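Long-range contacts in uncharacterized conserved protein (PDB 3FRM), which is of unknown function but carries two regions related to the GNAT acetyltransferases and may therefore transfer acyl groups from coenzyme A: residues S23-Y28 against N40-K45; F76-K81 against G244-I249. All blocks are in the same frame, centred on the assembly; numbering follows the deposited sequence.

How the contacts relate
Both contacts reach one mixed beta sheet, and they show how a sheet is assembled from local and distant pieces: contact 1 pairs two of its strands, contact 2 lays a loop on a third. Contact 1 comes first and closes over a short connection of eleven residues, joining strands 25-29 and 41-44 as a hairpin. Contact 2 opens later and spans 163 residues, setting the loop after strand 72-75 against strand 241-251. Their centres are about 13 Å apart. They touch where Y44 meets F76 and P77; I43 meets K246 of the final strand. That strand lies between strands 72-75 and 96-105, so the C-terminus is built into the sheet of the N-terminal half.

Contact 1: S23-Y28 against N40-K45; sequences SRKAIY and NTWIYK
W42 lies under two side chains of the opposite strand, and both reach the same face of its indole. CG1 of I27 sits almost over the centre of the five-membered ring, 3.8 Å from its centroid. CD of K25 makes a second CH-pi contact, 3.9 Å from the centroid of the six-membered ring. K25 arrives there because its CG lies between the backbone N and the carbonyl carbon (chi1 52°) and its chain then bends at chi2, carrying CD and CE across the benzo ring. At the indole edge stands NH1 of R24; NH2 of the same guanidinium approaches the edge of the Y44 ring, 3.8 Å from CE1, with the two planes 41° apart. The other face of the sheet is plainer: Y28 crosses I43, its CE2 3.9 Å from CG1, and CB of A26 packs against CB of I43.

Beneath these side chains runs the antiparallel ladder of a beta hairpin near the edge of the sheet, in the family region 7-103, whose clan is that of the acetyltransferases. The hydrogen-bonded pairs A26-I43 and Y28-T41 alternate with the non-hydrogen-bonded pairs K25-Y44 and I27-W42, which places K25, I27, W42 and Y44 together on one face. A26 N reaches I43 O at 2.9 Å, nearly straight at 168°, and the bond is returned from I43 N to A26 O.

Further out, the charged ends are held by acids. D56 on helix 50-66 takes a salt bridge from R24 and a hydrogen bond from Y44 OH, fixing two neighbours at once; K25 pairs with D22, and K45 reaches both the E21 carboxylate and the carbonyl oxygen of D22. The hairpin is thus covered on its W42 face by helix 50-66, while strand 17-21 flanks strand 25-29 and strand 72-75 runs parallel to strand 41-44 on its far side.

Contact 2: F76-K81 against G244-I249; sequences FPANEK and GFKYHI. With SO4 (sulfate ion), chain J.
F76 and N79 fasten a type II beta turn, P77 to E80, onto the strand that carries F245 and Y247, so that the loop leaving strand 72-75 stays against the last strand of the chain. Backbone hydrogen bonds grip it at two points: F76 N gives to Y247 O at 2.9 Å, and N79 N to F245 O at 2.8 Å, the latter nearly straight at 170°. A third bond uses a side chain. N79, with CG beside its own backbone N (chi1 -52°), swings OD1 back to accept from F245 N at 3.1 Å, the donor standing above the carbonyl plane.

Water completes the polar network. One molecule accepts from Y247 N and donates to the carbonyl oxygens of P77 and E80, bridging the turn to the strand; another joins F76 O to K246 NZ, whose extended chain runs alongside that carbonyl.

CH-pi and apolar contacts flank these bonds. CA of N79 lies over one face of the F245 ring, 3.8 Å from its centroid. At the other end, CE2 of F76 meets CG1 of I249 at 4.1 Å, and L86 and I90 of helix 84-92 also touch the F76 ring.

Charge and the subunit interface meet at K81 and Y247. H201 ND1 of the second subunit shares a hydrogen bond with Y247 OH, and the two rings meet edge-to-face (T-shaped). A sulfate, probably from the crystallisation liquor, is bound by R237 and by backbone nitrogens of G203, G205 and S206, all of the second subunit; their loop fits the GNAT Q/R-x-x-G-x-G/A motif, consistent with a site for coenzyme A phosphates. K81, bent at chi2, chi3 and chi4, passes CE 3.5 Å from Y247 OH, its NZ giving a 2.7 Å hydrogen bond to sulfate O2.

Contact 1: S23-Y28 against N40-K45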
ATOM      1  N   SER A  23      14.923  23.867  16.710  1.00 18.99           N
ATOM      2  CA  SER A  23      14.325  24.151  15.413  1.00 19.51           C
ATOM      3  C   SER A  23      14.625  23.085  14.366  1.00 19.96           C
ATOM      4  O   SER A  23      13.882  22.964  13.390  1.00 20.03           O
ATOM      5  CB  SER A  23      14.740  25.498  14.879  1.00 19.52           C
ATOM      6  OG  SER A  23      16.101  25.448  14.513  1.00 18.62           O
ATOM      7  N   ARG A  24      15.674  22.301  14.547  1.00 19.19           N
ATOM      8  CA  ARG A  24      15.894  21.279  13.538  1.00 20.31           C
ATOM      9  C   ARG A  24      15.334  19.882  13.804  1.00 20.14           C
ATOM     10  O   ARG A  24      15.036  19.174  12.830  1.00 19.67           O
ATOM     11  CB  ARG A  24      17.359  21.192  13.046  1.00 21.22           C
ATOM     12  CG  ARG A  24      18.426  21.479  14.009  1.00 22.72           C
ATOM     13  CD  ARG A  24      19.799  21.254  13.334  1.00 26.23           C
ATOM     14  NE  ARG A  24      20.621  20.392  14.172  1.00 28.13           N
ATOM     15  CZ  ARG A  24      20.819  19.069  14.019  1.00 26.72           C
ATOM     16  NH1 ARG A  24      21.609  18.422  14.887  1.00 24.57           N
ATOM     17  NH2 ARG A  24      20.302  18.397  12.997  1.00 20.96           N
ATOM     18  N   LYS A  25      15.187  19.499  15.084  1.00 19.09           N
ATOM     19  CA  LYS A  25      14.855  18.115  15.467  1.00 18.03           C
ATOM     20  C   LYS A  25      14.341  17.911  16.903  1.00 16.70           C
ATOM     21  O   LYS A  25      14.688  18.629  17.819  1.00 16.94           O
ATOM     22  CB  LYS A  25      16.091  17.247  15.322  1.00 19.01           C
ATOM     23  CG  LYS A  25      17.274  17.852  16.049  1.00 21.07           C
ATOM     24  CD  LYS A  25      17.841  16.926  17.032  1.00 25.56           C
ATOM     25  CE  LYS A  25      19.235  17.429  17.565  1.00 26.15           C
ATOM     26  NZ  LYS A  25      19.217  18.849  18.020  1.00 28.88           N
ATOM     27  N   ALA A  26      13.522  16.895  17.075  1.00 14.74           N
ATOM     28  CA  ALA A  26      13.060  16.445  18.373  1.00 13.70           C
ATOM     29  C   ALA A  26      13.730  15.104  18.558  1.00 13.41           C
ATOM     30  O   ALA A  26      13.757  14.317  17.633  1.00 13.56           O
ATOM     31  CB  ALA A  26      11.502  16.276  18.361  1.00 11.79           C
ATOM     32  N   ILE A  27      14.301  14.854  19.720  1.00 13.76           N
ATOM     33  CA  ILE A  27      14.891  13.541  20.044  1.00 14.15           C
ATOM     34  C   ILE A  27      14.040  12.787  21.089  1.00 14.07           C
ATOM     35  O   ILE A  27      13.734  13.346  22.119  1.00 14.50           O
ATOM     36  CB  ILE A  27      16.250  13.735  20.639  1.00 13.81           C
ATOM     37  CG1 ILE A  27      17.186  14.399  19.610  1.00 14.18           C
ATOM     38  CG2 ILE A  27      16.783  12.416  21.234  1.00 13.37           C
ATOM     39  CD1 ILE A  27      18.643  14.405  20.080  1.00 12.87           C
ATOM     40  N   TYR A  28      13.633  11.549  20.809  1.00 14.45           N
ATOM     41  CA  TYR A  28      12.786  10.784  21.712  1.00 13.35           C
ATOM     42  C   TYR A  28      13.538   9.501  22.108  1.00 15.00           C
ATOM     43  O   TYR A  28      14.179   8.864  21.282  1.00 14.07           O
ATOM     44  CB  TYR A  28      11.514  10.416  20.997  1.00 13.92           C
ATOM     45  CG  TYR A  28      10.540  11.559  20.811  1.00 13.29           C
ATOM     46  CD1 TYR A  28       9.473  11.719  21.681  1.00 14.66           C
ATOM     47  CD2 TYR A  28      10.709  12.482  19.798  1.00 15.56           C
ATOM     48  CE1 TYR A  28       8.554  12.767  21.530  1.00 19.97           C
ATOM     49  CE2 TYR A  28       9.821  13.553  19.641  1.00 19.12           C
ATOM     50  CZ  TYR A  28       8.733  13.671  20.521  1.00 22.10           C
ATOM     51  OH  TYR A  28       7.831  14.701  20.404  1.00 32.49           O
ATOM     52  N   ASN A  40      12.198   5.339  20.246  1.00 15.81           N
ATOM     53  CA  ASN A  40      13.588   5.742  20.310  1.00 15.25           C
ATOM     54  C   ASN A  40      14.100   6.255  18.950  1.00 15.32           C
ATOM     55  O   ASN A  40      14.597   5.508  18.107  1.00 16.39           O
ATOM     56  CB  ASN A  40      14.463   4.616  20.880  1.00 14.87           C
ATOM     57  CG  ASN A  40      14.062   4.195  22.340  1.00 16.20           C
ATOM     58  OD1 ASN A  40      14.451   4.852  23.307  1.00 20.73           O
ATOM     59  ND2 ASN A  40      13.340   3.071  22.484  1.00 12.45           N
ATOM     60  N   THR A  41      14.000   7.550  18.726  1.00 15.35           N
ATOM     61  CA  THR A  41      14.184   8.021  17.375  1.00 16.13           C
ATOM     62  C   THR A  41      14.351   9.539  17.342  1.00 16.01           C
ATOM     63  O   THR A  41      14.002  10.236  18.286  1.00 15.32           O
ATOM     64  CB  THR A  41      12.959   7.559  16.484  1.00 17.47           C
ATOM     65  OG1 THR A  41      13.309   7.613  15.084  1.00 21.87           O
ATOM     66  CG2 THR A  41      11.695   8.370  16.775  1.00 14.56           C
ATOM     67  N   TRP A  42      14.899  10.035  16.239  1.00 15.89           N
ATOM     68  CA  TRP A  42      14.989  11.427  15.983  1.00 15.80           C
ATOM     69  C   TRP A  42      13.904  11.822  14.961  1.00 15.01           C
ATOM     70  O   TRP A  42      13.796  11.177  13.933  1.00 13.25           O
ATOM     71  CB  TRP A  42      16.337  11.725  15.337  1.00 16.05           C
ATOM     72  CG  TRP A  42      17.447  11.900  16.236  1.00 19.44           C
ATOM     73  CD1 TRP A  42      17.783  11.105  17.338  1.00 20.60           C
ATOM     74  CD2 TRP A  42      18.500  12.852  16.091  1.00 18.78           C
ATOM     75  NE1 TRP A  42      18.965  11.565  17.894  1.00 22.04           N
ATOM     76  CE2 TRP A  42      19.432  12.618  17.147  1.00 20.08           C
ATOM     77  CE3 TRP A  42      18.752  13.871  15.182  1.00 18.33           C
ATOM     78  CZ2 TRP A  42      20.579  13.390  17.319  1.00 19.23           C
ATOM     79  CZ3 TRP A  42      19.893  14.633  15.365  1.00 17.70           C
ATOM     80  CH2 TRP A  42      20.781  14.397  16.434  1.00 16.39           C
ATOM     81  N   ILE A  43      13.139  12.877  15.251  1.00 15.36           N
ATOM     82  CA  ILE A  43      12.164  13.432  14.318  1.00 15.14           C
ATOM     83  C   ILE A  43      12.768  14.749  13.801  1.00 16.16           C
ATOM     84  O   ILE A  43      12.844  15.713  14.530  1.00 16.14           O
ATOM     85  CB  ILE A  43      10.842  13.739  15.010  1.00 15.86           C
ATOM     86  CG1 ILE A  43      10.381  12.585  15.924  1.00 16.56           C
ATOM     87  CG2 ILE A  43       9.704  14.106  14.001  1.00 12.96           C
ATOM     88  CD1 ILE A  43      10.112  11.301  15.228  1.00 14.71           C
ATOM     89  N   TYR A  44      13.203  14.811  12.551  1.00 16.69           N
ATOM     90  CA  TYR A  44      13.715  16.087  12.032  1.00 17.20           C
ATOM     91  C   TYR A  44      12.565  17.059  11.771  1.00 18.59           C
ATOM     92  O   TYR A  44      11.493  16.654  11.326  1.00 19.09           O
ATOM     93  CB  TYR A  44      14.509  15.916  10.730  1.00 16.32           C
ATOM     94  CG  TYR A  44      15.914  15.360  10.872  1.00 17.14           C
ATOM     95  CD1 TYR A  44      16.942  16.120  11.426  1.00 16.84           C
ATOM     96  CD2 TYR A  44      16.224  14.102  10.416  1.00 18.26           C
ATOM     97  CE1 TYR A  44      18.213  15.637  11.552  1.00 16.19           C
ATOM     98  CE2 TYR A  44      17.558  13.599  10.532  1.00 21.70           C
ATOM     99  CZ  TYR A  44      18.512  14.372  11.110  1.00 18.97           C
ATOM    100  OH  TYR A  44      19.771  13.888  11.203  1.00 17.61           O
ATOM    101  N   LYS A  45      12.821  18.337  12.032  1.00 19.14           N
ATOM    102  CA  LYS A  45      11.967  19.419  11.630  1.00 19.66           C
ATOM    103  C   LYS A  45      12.518  20.128  10.388  1.00 19.70           C
ATOM    104  O   LYS A  45      11.752  20.537   9.508  1.00 19.81           O
ATOM    105  CB  LYS A  45      11.799  20.372  12.795  1.00 19.81           C
ATOM    106  CG  LYS A  45      10.840  19.756  13.822  1.00 21.99           C
ATOM    107  CD  LYS A  45      11.053  20.213  15.266  1.00 21.58           C
ATOM    108  CE  LYS A  45      10.246  21.455  15.566  1.00 22.00           C
ATOM    109  NZ  LYS A  45      10.802  22.116  16.783  1.00 25.06           N
TER

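Contact 2: F76-K81 against G244-I249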
ATOM      1  N   PHE A  76      12.174  12.349   8.546  1.00 15.62           N
ATOM      2  CA  PHE A  76      12.543  13.590   7.929  1.00 14.90           C
ATOM      3  C   PHE A  76      11.344  14.550   7.895  1.00 15.22           C
ATOM      4  O   PHE A  76      10.258  14.227   8.368  1.00 17.23           O
ATOM      5  CB  PHE A  76      13.193  13.322   6.551  1.00 15.43           C
ATOM      6  CG  PHE A  76      14.539  12.664   6.644  1.00 13.90           C
ATOM      7  CD1 PHE A  76      15.666  13.407   6.808  1.00 17.36           C
ATOM      8  CD2 PHE A  76      14.664  11.288   6.601  1.00 16.53           C
ATOM      9  CE1 PHE A  76      16.937  12.779   6.930  1.00 18.89           C
ATOM     10  CE2 PHE A  76      15.879  10.662   6.720  1.00 17.00           C
ATOM     11  CZ  PHE A  76      17.034  11.411   6.887  1.00 18.53           C
ATOM     12  N   PRO A  77      11.538  15.763   7.381  1.00 15.00           N
ATOM     13  CA  PRO A  77      10.438  16.731   7.540  1.00 14.85           C
ATOM     14  C   PRO A  77       9.198  16.357   6.724  1.00 14.65           C
ATOM     15  O   PRO A  77       9.293  15.788   5.645  1.00 15.31           O
ATOM     16  CB  PRO A  77      11.037  18.014   7.007  1.00 13.62           C
ATOM     17  CG  PRO A  77      12.615  17.765   7.237  1.00 16.42           C
ATOM     18  CD  PRO A  77      12.795  16.361   6.885  1.00 13.06           C
ATOM     19  N   ALA A  78       8.042  16.648   7.260  1.00 14.71           N
ATOM     20  CA  ALA A  78       6.783  16.540   6.490  1.00 14.56           C
ATOM     21  C   ALA A  78       6.868  17.048   5.055  1.00 14.53           C
ATOM     22  O   ALA A  78       7.302  18.166   4.802  1.00 14.17           O
ATOM     23  CB  ALA A  78       5.683  17.241   7.215  1.00 13.59           C
ATOM     24  N   ASN A  79       6.501  16.178   4.122  1.00 14.43           N
ATOM     25  CA  ASN A  79       6.403  16.566   2.743  1.00 15.38           C
ATOM     26  C   ASN A  79       7.721  17.050   2.130  1.00 15.90           C
ATOM     27  O   ASN A  79       7.718  17.799   1.184  1.00 15.77           O
ATOM     28  CB  ASN A  79       5.330  17.635   2.596  1.00 14.69           C
ATOM     29  CG  ASN A  79       4.056  17.197   3.232  1.00 13.39           C
ATOM     30  OD1 ASN A  79       3.506  16.196   2.846  1.00 17.62           O
ATOM     31  ND2 ASN A  79       3.636  17.877   4.266  1.00  9.51           N
ATOM     32  N   GLU A  80       8.837  16.596   2.659  1.00 17.25           N
ATOM     33  CA  GLU A  80      10.118  16.902   2.023  1.00 19.00           C
ATOM     34  C   GLU A  80      10.814  15.652   1.474  1.00 18.98           C
ATOM     35  O   GLU A  80      10.953  14.692   2.200  1.00 19.34           O
ATOM     36  CB  GLU A  80      11.006  17.636   3.025  1.00 19.58           C
ATOM     37  CG  GLU A  80      10.564  19.120   3.185  1.00 21.20           C
ATOM     38  CD  GLU A  80      11.402  19.900   4.184  1.00 25.08           C
ATOM     39  OE1 GLU A  80      12.652  19.816   4.158  1.00 27.66           O
ATOM     40  OE2 GLU A  80      10.804  20.616   5.014  1.00 28.03           O
ATOM     41  N   LYS A  81      11.177  15.698   0.189  1.00 18.58           N
ATOM     42  CA  LYS A  81      12.047  14.771  -0.534  1.00 18.98           C
ATOM     43  C   LYS A  81      13.475  14.985  -0.090  1.00 18.76           C
ATOM     44  O   LYS A  81      13.854  16.108   0.112  1.00 20.34           O
ATOM     45  CB  LYS A  81      12.010  15.084  -2.054  1.00 19.27           C
ATOM     46  CG  LYS A  81      10.639  14.862  -2.768  1.00 20.02           C
ATOM     47  CD  LYS A  81      10.122  13.398  -2.554  1.00 23.74           C
ATOM     48  CE  LYS A  81      10.868  12.354  -3.389  1.00 25.23           C
ATOM     49  NZ  LYS A  81      10.778  12.636  -4.864  1.00 26.78           N
ATOM     50  N   GLY A 244      -0.300  13.900   3.263  1.00 19.11           N
ATOM     51  CA  GLY A 244       1.096  14.258   3.281  1.00 18.59           C
ATOM     52  C   GLY A 244       1.939  13.063   3.693  1.00 18.87           C
ATOM     53  O   GLY A 244       1.400  12.053   4.109  1.00 17.53           O
ATOM     54  N   PHE A 245       3.250  13.186   3.540  1.00 17.47           N
ATOM     55  CA  PHE A 245       4.135  12.052   3.825  1.00 18.82           C
ATOM     56  C   PHE A 245       5.329  12.443   4.655  1.00 17.43           C
ATOM     57  O   PHE A 245       5.621  13.613   4.785  1.00 17.25           O
ATOM     58  CB  PHE A 245       4.635  11.447   2.500  1.00 19.30           C
ATOM     59  CG  PHE A 245       5.444  12.404   1.661  1.00 18.37           C
ATOM     60  CD1 PHE A 245       6.858  12.402   1.733  1.00 15.29           C
ATOM     61  CD2 PHE A 245       4.798  13.316   0.823  1.00 14.79           C
ATOM     62  CE1 PHE A 245       7.617  13.305   0.972  1.00 16.18           C
ATOM     63  CE2 PHE A 245       5.534  14.215   0.037  1.00 13.97           C
ATOM     64  CZ  PHE A 245       6.965  14.207   0.108  1.00 13.19           C
ATOM     65  N   LYS A 246       6.011  11.453   5.218  1.00 19.34           N
ATOM     66  CA  LYS A 246       7.376  11.632   5.761  1.00 18.89           C
ATOM     67  C   LYS A 246       8.218  10.472   5.308  1.00 19.27           C
ATOM     68  O   LYS A 246       7.776   9.311   5.424  1.00 19.87           O
ATOM     69  CB  LYS A 246       7.346  11.536   7.289  1.00 19.31           C
ATOM     70  CG  LYS A 246       6.944  12.787   8.018  1.00 21.41           C
ATOM     71  CD  LYS A 246       7.444  12.762   9.499  1.00 19.24           C
ATOM     72  CE  LYS A 246       7.036  14.111  10.102  1.00 22.35           C
ATOM     73  NZ  LYS A 246       7.430  14.421  11.497  1.00 18.28           N
ATOM     74  N   TYR A 247       9.439  10.750   4.864  1.00 19.12           N
ATOM     75  CA  TYR A 247      10.480   9.736   4.748  1.00 18.04           C
ATOM     76  C   TYR A 247      10.984   9.333   6.144  1.00 19.35           C
ATOM     77  O   TYR A 247      11.033  10.153   7.047  1.00 21.05           O
ATOM     78  CB  TYR A 247      11.669  10.219   3.869  1.00 17.56           C
ATOM     79  CG  TYR A 247      11.318  10.018   2.453  1.00 17.09           C
ATOM     80  CD1 TYR A 247      11.508   8.796   1.827  1.00 13.77           C
ATOM     81  CD2 TYR A 247      10.665  11.031   1.752  1.00 14.50           C
ATOM     82  CE1 TYR A 247      11.061   8.579   0.515  1.00 13.01           C
ATOM     83  CE2 TYR A 247      10.242  10.847   0.467  1.00 14.95           C
ATOM     84  CZ  TYR A 247      10.428   9.641  -0.171  1.00 15.80           C
ATOM     85  OH  TYR A 247       9.935   9.531  -1.479  1.00 16.98           O
ATOM     86  N   HIS A 248      11.398   8.086   6.294  1.00 17.97           N
ATOM     87  CA  HIS A 248      11.867   7.584   7.555  1.00 19.26           C
ATOM     88  C   HIS A 248      12.813   6.392   7.289  1.00 17.49           C
ATOM     89  O   HIS A 248      12.654   5.607   6.347  1.00 16.18           O
ATOM     90  CB  HIS A 248      10.705   7.238   8.521  1.00 19.83           C
ATOM     91  CG  HIS A 248      10.215   5.837   8.391  1.00 25.11           C
ATOM     92  ND1 HIS A 248       9.189   5.484   7.538  1.00 29.78           N
ATOM     93  CD2 HIS A 248      10.651   4.685   8.956  1.00 31.50           C
ATOM     94  CE1 HIS A 248       9.005   4.176   7.590  1.00 31.76           C
ATOM     95  NE2 HIS A 248       9.869   3.671   8.452  1.00 35.89           N
ATOM     96  N   ILE A 249      13.851   6.317   8.078  1.00 16.59           N
ATOM     97  CA  ILE A 249      14.824   5.280   7.841  1.00 16.61           C
ATOM     98  C   ILE A 249      15.083   4.547   9.119  1.00 16.08           C
ATOM     99  O   ILE A 249      14.971   5.143  10.179  1.00 14.73           O
ATOM    100  CB  ILE A 249      16.121   5.894   7.279  1.00 16.30           C
ATOM    101  CG1 ILE A 249      16.706   6.924   8.225  1.00 12.98           C
ATOM    102  CG2 ILE A 249      15.816   6.600   5.942  1.00 17.36           C
ATOM    103  CD1 ILE A 249      18.166   7.239   7.872  1.00 14.58           C
TER
HETATM  104  S   SO4 J 253      10.350   9.895  -7.298  1.00 45.17           S
HETATM  105  O1  SO4 J 253       9.147   9.475  -6.599  1.00 43.44           O
HETATM  106  O2  SO4 J 253      11.323  10.396  -6.330  1.00 41.22           O
HETATM  107  O3  SO4 J 253      10.931   8.749  -8.005  1.00 46.84           O
HETATM  108  O4  SO4 J 253      10.075  10.857  -8.362  1.00 44.52           O
HETATM  109  O   HOH W   1      10.061  14.347  10.950  1.00 18.49           O
HETATM  110  O   HOH W   2      10.329  13.525   4.611  1.00 13.08           O